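Sniffer CG10964-PA (Drosophila melanogaster, PDB 1SNY) binds NADP in a Rossmann fold and, as a short-chain dehydrogenase/reductase, probably reduces carbonyl compounds at the expense of NADPH. Local coordinates at residues Arg31-Gly36 with Thr237-Ile242; Val215-Gly220 with Val243-Lys248. One frame throughout, in Å; residues are numbered along the deposited sequence.

Contact 1: Arg31-Gly36 with Thr237-Ile242; sequences RGLGLG and TSTGQI. With NAP (NADP nicotinamide-adenine-dinucleotide phosphate), chain B.
Thr239 presses its methyl against the first turn of the opposing helix, where CG2 lies 3.5 Å from Gly36 C and also meets Leu33 O. With chi1 at 59°, CG2 stands anti to the carbonyl carbon and OG1 is turned back to Val235 O, its hydrogen-bond acceptor. The lack of a side chain on Gly36 makes room for this methyl; a CB there would collide with it. Leu33 divides its branches: CD2 reaches 4.2 Å to Thr239 CG2, while CD1 lies 3.4 Å from NADP O4D. Its backbone N donates to O2N of the pyrophosphate (3.1 Å), and Gly32, where a side chain would collide with that oxygen, lets the phosphate settle close. This is the TGxxxGxG cofactor motif of the family.

Arg31, bent at chi3 (56°), curls its guanidinium toward the adenosine half, with O1A over one face; NH1 makes a weak bond to O3X of the 2'-phosphate (3.3 Å), and NH2 forms a salt bridge with Asp225. Replacing this arginine with alanine would probably leave Asp225 without its salt-bridge mate and take a positive neighbour from the 2'-phosphate.

The axes of the two short segments approach to 9.3 Å at a crossing angle of -57°, and helix 32-42, after strand 23-26, which lies in the sheet between 50-55 and 105-108, runs beside helix 235-248, after strand 213-217.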
ATOM      1  N   ARG A  31      -0.560  17.501 -18.235  1.00 44.69           N
ATOM      2  CA  ARG A  31      -1.987  17.193 -18.190  1.00 45.31           C
ATOM      3  C   ARG A  31      -2.661  17.540 -16.867  1.00 44.80           C
ATOM      4  O   ARG A  31      -2.049  18.098 -15.960  1.00 46.54           O
ATOM      5  CB  ARG A  31      -2.201  15.703 -18.456  1.00 46.13           C
ATOM      6  CG  ARG A  31      -1.755  15.231 -19.819  1.00 47.85           C
ATOM      7  CD  ARG A  31      -1.678  13.716 -19.859  1.00 48.95           C
ATOM      8  NE  ARG A  31      -2.931  13.075 -19.480  1.00 50.07           N
ATOM      9  CZ  ARG A  31      -3.105  11.759 -19.419  1.00 49.29           C
ATOM     10  NH1 ARG A  31      -2.103  10.942 -19.713  1.00 48.67           N
ATOM     11  NH2 ARG A  31      -4.282  11.261 -19.068  1.00 50.18           N
ATOM     12  N   GLY A  32      -3.940  17.182 -16.786  1.00 42.89           N
ATOM     13  CA  GLY A  32      -4.757  17.396 -15.603  1.00 42.35           C
ATOM     14  C   GLY A  32      -4.306  18.323 -14.486  1.00 41.75           C
ATOM     15  O   GLY A  32      -3.885  19.453 -14.721  1.00 40.69           O
ATOM     16  N   LEU A  33      -4.409  17.825 -13.256  1.00 40.92           N
ATOM     17  CA  LEU A  33      -4.070  18.588 -12.059  1.00 41.11           C
ATOM     18  C   LEU A  33      -2.668  19.203 -12.051  1.00 41.38           C
ATOM     19  O   LEU A  33      -2.465  20.292 -11.504  1.00 40.58           O
ATOM     20  CB  LEU A  33      -4.265  17.705 -10.817  1.00 40.28           C
ATOM     21  CG  LEU A  33      -5.641  17.028 -10.686  1.00 40.88           C
ATOM     22  CD1 LEU A  33      -5.705  16.226  -9.394  1.00 38.15           C
ATOM     23  CD2 LEU A  33      -6.744  18.079 -10.710  1.00 38.83           C
ATOM     24  N   GLY A  34      -1.705  18.514 -12.655  1.00 41.17           N
ATOM     25  CA  GLY A  34      -0.351  19.038 -12.689  1.00 40.56           C
ATOM     26  C   GLY A  34      -0.338  20.386 -13.380  1.00 41.06           C
ATOM     27  O   GLY A  34       0.196  21.369 -12.862  1.00 40.15           O
ATOM     28  N   LEU A  35      -0.944  20.426 -14.560  1.00 40.67           N
ATOM     29  CA  LEU A  35      -1.025  21.650 -15.346  1.00 40.09           C
ATOM     30  C   LEU A  35      -1.896  22.680 -14.634  1.00 39.80           C
ATOM     31  O   LEU A  35      -1.612  23.879 -14.665  1.00 38.66           O
ATOM     32  CB  LEU A  35      -1.623  21.340 -16.717  1.00 39.74           C
ATOM     33  CG  LEU A  35      -1.827  22.509 -17.681  1.00 39.88           C
ATOM     34  CD1 LEU A  35      -0.476  23.090 -18.086  1.00 39.51           C
ATOM     35  CD2 LEU A  35      -2.589  22.020 -18.902  1.00 38.98           C
ATOM     36  N   GLY A  36      -2.963  22.202 -13.999  1.00 38.86           N
ATOM     37  CA  GLY A  36      -3.865  23.092 -13.296  1.00 38.16           C
ATOM     38  C   GLY A  36      -3.166  23.785 -12.148  1.00 38.58           C
ATOM     39  O   GLY A  36      -3.397  24.972 -11.894  1.00 38.22           O
ATOM     40  N   THR A 237     -11.005  24.974 -10.255  1.00 40.76           N
ATOM     41  CA  THR A 237     -11.668  24.985  -8.956  1.00 40.52           C
ATOM     42  C   THR A 237     -10.882  24.161  -7.944  1.00 40.73           C
ATOM     43  O   THR A 237     -10.639  24.603  -6.817  1.00 40.67           O
ATOM     44  CB  THR A 237     -13.096  24.414  -9.055  1.00 40.34           C
ATOM     45  OG1 THR A 237     -13.857  25.185  -9.993  1.00 40.22           O
ATOM     46  CG2 THR A 237     -13.783  24.458  -7.696  1.00 40.05           C
ATOM     47  N   SER A 238     -10.491  22.958  -8.349  1.00 39.40           N
ATOM     48  CA  SER A 238      -9.740  22.075  -7.471  1.00 38.74           C
ATOM     49  C   SER A 238      -8.350  22.624  -7.192  1.00 38.45           C
ATOM     50  O   SER A 238      -8.000  22.883  -6.041  1.00 38.88           O
ATOM     51  CB  SER A 238      -9.619  20.678  -8.091  1.00 38.34           C
ATOM     52  OG  SER A 238      -8.821  19.835  -7.278  1.00 35.44           O
ATOM     53  N   THR A 239      -7.561  22.804  -8.246  1.00 38.43           N
ATOM     54  CA  THR A 239      -6.200  23.308  -8.098  1.00 40.12           C
ATOM     55  C   THR A 239      -6.143  24.667  -7.406  1.00 40.17           C
ATOM     56  O   THR A 239      -5.197  24.950  -6.669  1.00 39.93           O
ATOM     57  CB  THR A 239      -5.484  23.403  -9.466  1.00 40.06           C
ATOM     58  OG1 THR A 239      -6.218  24.267 -10.338  1.00 40.81           O
ATOM     59  CG2 THR A 239      -5.372  22.021 -10.103  1.00 41.30           C
ATOM     60  N   GLY A 240      -7.152  25.502  -7.637  1.00 39.68           N
ATOM     61  CA  GLY A 240      -7.173  26.804  -7.000  1.00 38.98           C
ATOM     62  C   GLY A 240      -7.232  26.631  -5.495  1.00 40.45           C
ATOM     63  O   GLY A 240      -6.451  27.228  -4.750  1.00 40.53           O
ATOM     64  N   GLN A 241      -8.160  25.796  -5.039  1.00 40.08           N
ATOM     65  CA  GLN A 241      -8.305  25.547  -3.614  1.00 40.95           C
ATOM     66  C   GLN A 241      -7.100  24.770  -3.080  1.00 38.97           C
ATOM     67  O   GLN A 241      -6.673  24.981  -1.943  1.00 38.43           O
ATOM     68  CB  GLN A 241      -9.592  24.769  -3.341  1.00 42.59           C
ATOM     69  CG  GLN A 241     -10.840  25.432  -3.901  1.00 46.80           C
ATOM     70  CD  GLN A 241     -12.115  24.715  -3.492  1.00 49.65           C
ATOM     71  OE1 GLN A 241     -12.492  24.712  -2.316  1.00 50.59           O
ATOM     72  NE2 GLN A 241     -12.783  24.096  -4.461  1.00 50.75           N
ATOM     73  N   ILE A 242      -6.552  23.874  -3.898  1.00 37.78           N
ATOM     74  CA  ILE A 242      -5.391  23.090  -3.480  1.00 37.54           C
ATOM     75  C   ILE A 242      -4.210  23.999  -3.145  1.00 37.27           C
ATOM     76  O   ILE A 242      -3.652  23.930  -2.044  1.00 36.54           O
ATOM     77  CB  ILE A 242      -4.957  22.089  -4.574  1.00 37.97           C
ATOM     78  CG1 ILE A 242      -6.039  21.017  -4.751  1.00 38.04           C
ATOM     79  CG2 ILE A 242      -3.620  21.452  -4.195  1.00 37.16           C
ATOM     80  CD1 ILE A 242      -5.674  19.912  -5.728  1.00 37.40           C
TER
HETATM   81  PA  NAP B 400      -3.923  12.453 -15.519  1.00 34.06           P
HETATM   82  O1A NAP B 400      -3.917  11.149 -16.052  1.00 36.40           O
HETATM   83  O2A NAP B 400      -4.617  13.651 -16.132  1.00 36.32           O
HETATM   84  O5B NAP B 400      -2.419  12.943 -15.284  1.00 35.73           O
HETATM   85  C5B NAP B 400      -1.442  12.016 -14.741  1.00 35.49           C
HETATM   86  C4B NAP B 400      -0.122  12.830 -14.924  1.00 34.84           C
HETATM   87  O4B NAP B 400       0.981  11.969 -14.377  1.00 33.30           O
HETATM   88  C3B NAP B 400       0.311  13.074 -16.404  1.00 35.05           C
HETATM   89  O3B NAP B 400       0.952  14.358 -16.442  1.00 35.69           O
HETATM   90  C2B NAP B 400       1.237  11.909 -16.681  1.00 34.43           C
HETATM   91  O2B NAP B 400       2.139  12.056 -17.769  1.00 35.80           O
HETATM   92  C1B NAP B 400       1.987  11.759 -15.338  1.00 32.59           C
HETATM   93  N9A NAP B 400       2.605  10.444 -15.285  1.00 30.85           N
HETATM   94  C8A NAP B 400       2.079   9.168 -15.262  1.00 31.11           C
HETATM   95  N7A NAP B 400       2.994   8.206 -15.226  1.00 27.18           N
HETATM   96  C5A NAP B 400       4.190   8.906 -15.226  1.00 28.11           C
HETATM   97  C6A NAP B 400       5.515   8.435 -15.201  1.00 27.78           C
HETATM   98  N6A NAP B 400       5.927   7.142 -15.173  1.00 29.95           N
HETATM   99  N1A NAP B 400       6.536   9.405 -15.205  1.00 29.72           N
HETATM  100  C2A NAP B 400       6.237  10.777 -15.235  1.00 28.49           C
HETATM  101  N3A NAP B 400       4.939  11.266 -15.264  1.00 27.91           N
HETATM  102  C4A NAP B 400       3.951  10.292 -15.258  1.00 28.80           C
HETATM  103  O3  NAP B 400      -4.477  12.396 -14.041  1.00 33.79           O
HETATM  104  PN  NAP B 400      -4.769  13.497 -12.952  1.00 35.82           P
HETATM  105  O1N NAP B 400      -6.205  13.528 -12.627  1.00 34.15           O
HETATM  106  O2N NAP B 400      -4.170  14.761 -13.460  1.00 33.07           O
HETATM  107  O5D NAP B 400      -4.009  12.917 -11.689  1.00 34.68           O
HETATM  108  C5D NAP B 400      -3.121  13.784 -10.902  1.00 34.55           C
HETATM  109  C4D NAP B 400      -2.898  13.126  -9.552  1.00 33.92           C
HETATM  110  O4D NAP B 400      -4.097  13.251  -8.744  1.00 33.91           O
HETATM  111  C3D NAP B 400      -2.587  11.595  -9.582  1.00 33.76           C
HETATM  112  O3D NAP B 400      -1.558  11.262  -8.618  1.00 33.50           O
HETATM  113  C2D NAP B 400      -3.940  10.974  -9.271  1.00 33.37           C
HETATM  114  O2D NAP B 400      -3.856   9.656  -8.775  1.00 31.55           O
HETATM  115  C1D NAP B 400      -4.499  11.920  -8.277  1.00 33.88           C
HETATM  116  N1N NAP B 400      -5.972  12.017  -8.181  1.00 33.27           N
HETATM  117  C2N NAP B 400      -6.845  12.431  -9.239  1.00 34.79           C
HETATM  118  C3N NAP B 400      -8.221  12.464  -8.966  1.00 35.43           C
HETATM  119  C7N NAP B 400      -9.202  12.902 -10.063  1.00 36.64           C
HETATM  120  O7N NAP B 400     -10.381  12.910  -9.761  1.00 36.09           O
HETATM  121  N7N NAP B 400      -8.782  13.245 -11.250  1.00 34.88           N
HETATM  122  C4N NAP B 400      -8.753  12.092  -7.649  1.00 36.38           C
HETATM  123  C5N NAP B 400      -7.839  11.692  -6.644  1.00 34.79           C
HETATM  124  C6N NAP B 400      -6.443  11.648  -6.893  1.00 35.24           C
HETATM  125  P2B NAP B 400       1.788  11.576 -19.299  1.00 38.77           P
HETATM  126  O1X NAP B 400       0.911  12.684 -19.890  1.00 35.96           O
HETATM  127  O2X NAP B 400       3.154  11.507 -19.896  1.00 35.62           O
HETATM  128  O3X NAP B 400       1.037  10.256 -19.202  1.00 35.63           O

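Contact 2: Val215-Gly220 with Val243-Lys248; sequences VSLHPG and VQTISK. With NAP (NADP nicotinamide-adenine-dinucleotide phosphate), chain B.
Leu217, at the end of strand 213-217, meets Thr245 and Ile246 of helix 235-248 within the beta-alpha-beta unit that runs on to strand 257-258, at one edge of the Rossmann fold. Its CG is anti to the backbone N (chi1 -176°), and with chi2 at 148° CD1 is brought up to the helix.

Along the helix, Val243 packs on Leu37, Ala40 and Leu41 of helix 32-42. Thr245 comes next and turns its two branches to different tasks. Its CG2 touches Leu217 CD1 at 4.2 Å, whereas OG1 has Tyr260 O as its strongest partner, with Gln241 O also within bonding reach, and the buried hydroxyl is thus paired inside the protein. Ile246 supplies the closest approach, CG2 to Leu217 CD1 at 3.9 Å, the two side chains crossing at about a right angle; its chi1 of 65° puts CG2 anti to the carbonyl carbon. At the end of the segment, Lys248 N bonds back to Thr245 O (2.9 Å).

Beyond Leu217 the chain runs into the Pro-Gly turn that follows this strand in the short-chain dehydrogenases. Pro219 sets CG over one face of the nicotinamide ring, with CD on the same side but just beyond the C5N-C6N edge, 3.6 Å from C5N, and Gly220 O approaches C4N, the carbon that carries hydride in NADPH, at 3.4 Å. His218 brings ND1 near C5N, its ring meeting that carbon edge-on, while Gly220 N sits 3.2 Å above the centre of the imidazole.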
ATOM      1  N   VAL A 215       2.361  15.670   3.737  1.00 23.04           N
ATOM      2  CA  VAL A 215       0.940  15.413   3.822  1.00 24.16           C
ATOM      3  C   VAL A 215       0.441  14.766   2.552  1.00 23.94           C
ATOM      4  O   VAL A 215       0.995  14.988   1.471  1.00 24.59           O
ATOM      5  CB  VAL A 215       0.127  16.727   4.013  1.00 26.39           C
ATOM      6  CG1 VAL A 215       0.653  17.517   5.212  1.00 26.00           C
ATOM      7  CG2 VAL A 215       0.204  17.562   2.746  1.00 25.89           C
ATOM      8  N   SER A 216      -0.596  13.949   2.690  1.00 22.30           N
ATOM      9  CA  SER A 216      -1.231  13.333   1.539  1.00 22.54           C
ATOM     10  C   SER A 216      -2.442  14.214   1.289  1.00 25.24           C
ATOM     11  O   SER A 216      -3.108  14.647   2.235  1.00 23.19           O
ATOM     12  CB  SER A 216      -1.706  11.915   1.850  1.00 23.35           C
ATOM     13  OG  SER A 216      -0.624  11.007   1.853  1.00 21.71           O
ATOM     14  N   LEU A 217      -2.736  14.482   0.028  1.00 22.85           N
ATOM     15  CA  LEU A 217      -3.870  15.331  -0.271  1.00 25.21           C
ATOM     16  C   LEU A 217      -4.726  14.776  -1.397  1.00 24.86           C
ATOM     17  O   LEU A 217      -4.228  14.368  -2.444  1.00 25.87           O
ATOM     18  CB  LEU A 217      -3.375  16.753  -0.609  1.00 25.83           C
ATOM     19  CG  LEU A 217      -4.416  17.852  -0.861  1.00 26.10           C
ATOM     20  CD1 LEU A 217      -3.857  19.193  -0.407  1.00 27.41           C
ATOM     21  CD2 LEU A 217      -4.801  17.897  -2.331  1.00 25.03           C
ATOM     22  N   HIS A 218      -6.029  14.737  -1.146  1.00 25.85           N
ATOM     23  CA  HIS A 218      -7.003  14.280  -2.123  1.00 26.41           C
ATOM     24  C   HIS A 218      -7.499  15.563  -2.772  1.00 28.15           C
ATOM     25  O   HIS A 218      -7.991  16.457  -2.087  1.00 28.57           O
ATOM     26  CB  HIS A 218      -8.157  13.557  -1.422  1.00 24.35           C
ATOM     27  CG  HIS A 218      -9.334  13.295  -2.309  1.00 26.26           C
ATOM     28  ND1 HIS A 218      -9.248  12.546  -3.462  1.00 23.43           N
ATOM     29  CD2 HIS A 218     -10.627  13.692  -2.216  1.00 24.32           C
ATOM     30  CE1 HIS A 218     -10.435  12.492  -4.040  1.00 26.87           C
ATOM     31  NE2 HIS A 218     -11.289  13.179  -3.305  1.00 25.54           N
ATOM     32  N   PRO A 219      -7.361  15.677  -4.099  1.00 27.24           N
ATOM     33  CA  PRO A 219      -7.787  16.861  -4.843  1.00 29.73           C
ATOM     34  C   PRO A 219      -9.286  16.903  -5.102  1.00 32.12           C
ATOM     35  O   PRO A 219      -9.774  17.783  -5.811  1.00 32.57           O
ATOM     36  CB  PRO A 219      -6.991  16.740  -6.135  1.00 30.16           C
ATOM     37  CG  PRO A 219      -7.036  15.250  -6.374  1.00 27.57           C
ATOM     38  CD  PRO A 219      -6.733  14.691  -5.003  1.00 29.19           C
ATOM     39  N   GLY A 220     -10.013  15.964  -4.507  1.00 33.58           N
ATOM     40  CA  GLY A 220     -11.444  15.887  -4.729  1.00 36.49           C
ATOM     41  C   GLY A 220     -11.622  15.163  -6.050  1.00 39.54           C
ATOM     42  O   GLY A 220     -10.630  14.805  -6.688  1.00 39.78           O
ATOM     43  N   VAL A 243      -3.834  24.848  -4.100  1.00 37.75           N
ATOM     44  CA  VAL A 243      -2.731  25.785  -3.906  1.00 37.67           C
ATOM     45  C   VAL A 243      -2.998  26.613  -2.655  1.00 37.95           C
ATOM     46  O   VAL A 243      -2.086  26.926  -1.891  1.00 37.61           O
ATOM     47  CB  VAL A 243      -2.590  26.744  -5.105  1.00 38.22           C
ATOM     48  CG1 VAL A 243      -1.528  27.805  -4.808  1.00 39.50           C
ATOM     49  CG2 VAL A 243      -2.234  25.966  -6.357  1.00 38.75           C
ATOM     50  N   GLN A 244      -4.261  26.961  -2.451  1.00 38.53           N
ATOM     51  CA  GLN A 244      -4.651  27.749  -1.292  1.00 40.09           C
ATOM     52  C   GLN A 244      -4.520  26.909  -0.023  1.00 38.64           C
ATOM     53  O   GLN A 244      -3.980  27.365   0.982  1.00 40.42           O
ATOM     54  CB  GLN A 244      -6.096  28.236  -1.459  1.00 42.39           C
ATOM     55  CG  GLN A 244      -6.376  29.580  -0.813  1.00 45.93           C
ATOM     56  CD  GLN A 244      -5.414  30.665  -1.286  1.00 48.00           C
ATOM     57  OE1 GLN A 244      -5.293  30.934  -2.486  1.00 47.66           O
ATOM     58  NE2 GLN A 244      -4.722  31.291  -0.340  1.00 49.82           N
ATOM     59  N   THR A 245      -5.006  25.673  -0.080  1.00 38.01           N
ATOM     60  CA  THR A 245      -4.949  24.770   1.064  1.00 36.48           C
ATOM     61  C   THR A 245      -3.527  24.445   1.505  1.00 35.18           C
ATOM     62  O   THR A 245      -3.208  24.513   2.691  1.00 34.15           O
ATOM     63  CB  THR A 245      -5.684  23.449   0.764  1.00 36.54           C
ATOM     64  OG1 THR A 245      -7.093  23.697   0.702  1.00 36.90           O
ATOM     65  CG2 THR A 245      -5.397  22.415   1.843  1.00 37.11           C
ATOM     66  N   ILE A 246      -2.673  24.080   0.557  1.00 35.87           N
ATOM     67  CA  ILE A 246      -1.298  23.753   0.909  1.00 36.52           C
ATOM     68  C   ILE A 246      -0.621  24.986   1.471  1.00 36.49           C
ATOM     69  O   ILE A 246       0.304  24.888   2.272  1.00 37.25           O
ATOM     70  CB  ILE A 246      -0.496  23.238  -0.308  1.00 36.97           C
ATOM     71  CG1 ILE A 246      -0.352  24.341  -1.356  1.00 37.85           C
ATOM     72  CG2 ILE A 246      -1.194  22.024  -0.902  1.00 37.53           C
ATOM     73  CD1 ILE A 246       0.485  23.933  -2.555  1.00 38.31           C
ATOM     74  N   SER A 247      -1.101  26.153   1.054  1.00 37.50           N
ATOM     75  CA  SER A 247      -0.545  27.415   1.521  1.00 39.07           C
ATOM     76  C   SER A 247      -0.932  27.693   2.970  1.00 39.54           C
ATOM     77  O   SER A 247      -0.316  28.525   3.632  1.00 40.10           O
ATOM     78  CB  SER A 247      -1.023  28.559   0.629  1.00 40.14           C
ATOM     79  OG  SER A 247      -0.596  29.809   1.137  1.00 46.34           O
ATOM     80  N   LYS A 248      -1.945  26.992   3.468  1.00 38.99           N
ATOM     81  CA  LYS A 248      -2.388  27.195   4.845  1.00 39.76           C
ATOM     82  C   LYS A 248      -2.045  26.023   5.756  1.00 39.52           C
ATOM     83  O   LYS A 248      -2.284  26.078   6.962  1.00 41.01           O
ATOM     84  CB  LYS A 248      -3.897  27.462   4.878  1.00 41.02           C
TER
HETATM   85  PA  NAP B 400      -3.923  12.453 -15.519  1.00 34.06           P
HETATM   86  O1A NAP B 400      -3.917  11.149 -16.052  1.00 36.40           O
HETATM   87  O2A NAP B 400      -4.617  13.651 -16.132  1.00 36.32           O
HETATM   88  O5B NAP B 400      -2.419  12.943 -15.284  1.00 35.73           O
HETATM   89  C5B NAP B 400      -1.442  12.016 -14.741  1.00 35.49           C
HETATM   90  C4B NAP B 400      -0.122  12.830 -14.924  1.00 34.84           C
HETATM   91  O4B NAP B 400       0.981  11.969 -14.377  1.00 33.30           O
HETATM   92  C3B NAP B 400       0.311  13.074 -16.404  1.00 35.05           C
HETATM   93  O3B NAP B 400       0.952  14.358 -16.442  1.00 35.69           O
HETATM   94  C2B NAP B 400       1.237  11.909 -16.681  1.00 34.43           C
HETATM   95  O2B NAP B 400       2.139  12.056 -17.769  1.00 35.80           O
HETATM   96  C1B NAP B 400       1.987  11.759 -15.338  1.00 32.59           C
HETATM   97  N9A NAP B 400       2.605  10.444 -15.285  1.00 30.85           N
HETATM   98  C8A NAP B 400       2.079   9.168 -15.262  1.00 31.11           C
HETATM   99  N7A NAP B 400       2.994   8.206 -15.226  1.00 27.18           N
HETATM  100  C5A NAP B 400       4.190   8.906 -15.226  1.00 28.11           C
HETATM  101  C6A NAP B 400       5.515   8.435 -15.201  1.00 27.78           C
HETATM  102  N6A NAP B 400       5.927   7.142 -15.173  1.00 29.95           N
HETATM  103  N1A NAP B 400       6.536   9.405 -15.205  1.00 29.72           N
HETATM  104  C2A NAP B 400       6.237  10.777 -15.235  1.00 28.49           C
HETATM  105  N3A NAP B 400       4.939  11.266 -15.264  1.00 27.91           N
HETATM  106  C4A NAP B 400       3.951  10.292 -15.258  1.00 28.80           C
HETATM  107  O3  NAP B 400      -4.477  12.396 -14.041  1.00 33.79           O
HETATM  108  PN  NAP B 400      -4.769  13.497 -12.952  1.00 35.82           P
HETATM  109  O1N NAP B 400      -6.205  13.528 -12.627  1.00 34.15           O
HETATM  110  O2N NAP B 400      -4.170  14.761 -13.460  1.00 33.07           O
HETATM  111  O5D NAP B 400      -4.009  12.917 -11.689  1.00 34.68           O
HETATM  112  C5D NAP B 400      -3.121  13.784 -10.902  1.00 34.55           C
HETATM  113  C4D NAP B 400      -2.898  13.126  -9.552  1.00 33.92           C
HETATM  114  O4D NAP B 400      -4.097  13.251  -8.744  1.00 33.91           O
HETATM  115  C3D NAP B 400      -2.587  11.595  -9.582  1.00 33.76           C
HETATM  116  O3D NAP B 400      -1.558  11.262  -8.618  1.00 33.50           O
HETATM  117  C2D NAP B 400      -3.940  10.974  -9.271  1.00 33.37           C
HETATM  118  O2D NAP B 400      -3.856   9.656  -8.775  1.00 31.55           O
HETATM  119  C1D NAP B 400      -4.499  11.920  -8.277  1.00 33.88           C
HETATM  120  N1N NAP B 400      -5.972  12.017  -8.181  1.00 33.27           N
HETATM  121  C2N NAP B 400      -6.845  12.431  -9.239  1.00 34.79           C
HETATM  122  C3N NAP B 400      -8.221  12.464  -8.966  1.00 35.43           C
HETATM  123  C7N NAP B 400      -9.202  12.902 -10.063  1.00 36.64           C
HETATM  124  O7N NAP B 400     -10.381  12.910  -9.761  1.00 36.09           O
HETATM  125  N7N NAP B 400      -8.782  13.245 -11.250  1.00 34.88           N
HETATM  126  C4N NAP B 400      -8.753  12.092  -7.649  1.00 36.38           C
HETATM  127  C5N NAP B 400      -7.839  11.692  -6.644  1.00 34.79           C
HETATM  128  C6N NAP B 400      -6.443  11.648  -6.893  1.00 35.24           C
HETATM  129  P2B NAP B 400       1.788  11.576 -19.299  1.00 38.77           P
HETATM  130  O1X NAP B 400       0.911  12.684 -19.890  1.00 35.96           O
HETATM  131  O2X NAP B 400       3.154  11.507 -19.896  1.00 35.62           O
HETATM  132  O3X NAP B 400       1.037  10.256 -19.202  1.00 35.63           O

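How the contacts relate
From the N terminus the chain passes first through 31-36, then 215-220, and only afterwards through 237-242 and 243-248, so the two contacts cross. Contact 1 closes a loop of 200 residues, bringing the start of the cofactor-binding fold against helix 235-248; contact 2 closes one of 22, between strand 213-217 and the later turns of the same helix. Pro219 joins them directly: its O accepts a probable hydrogen bond from Ser238 OG (2.7 Å), and its ring packs against Leu33 and Ile242. Helix 235-248 is thereby tied both to helix 32-42 and to the sheet, with NADP reaching the glycine-rich turn of contact 1 and the Pro-Gly turn of contact 2.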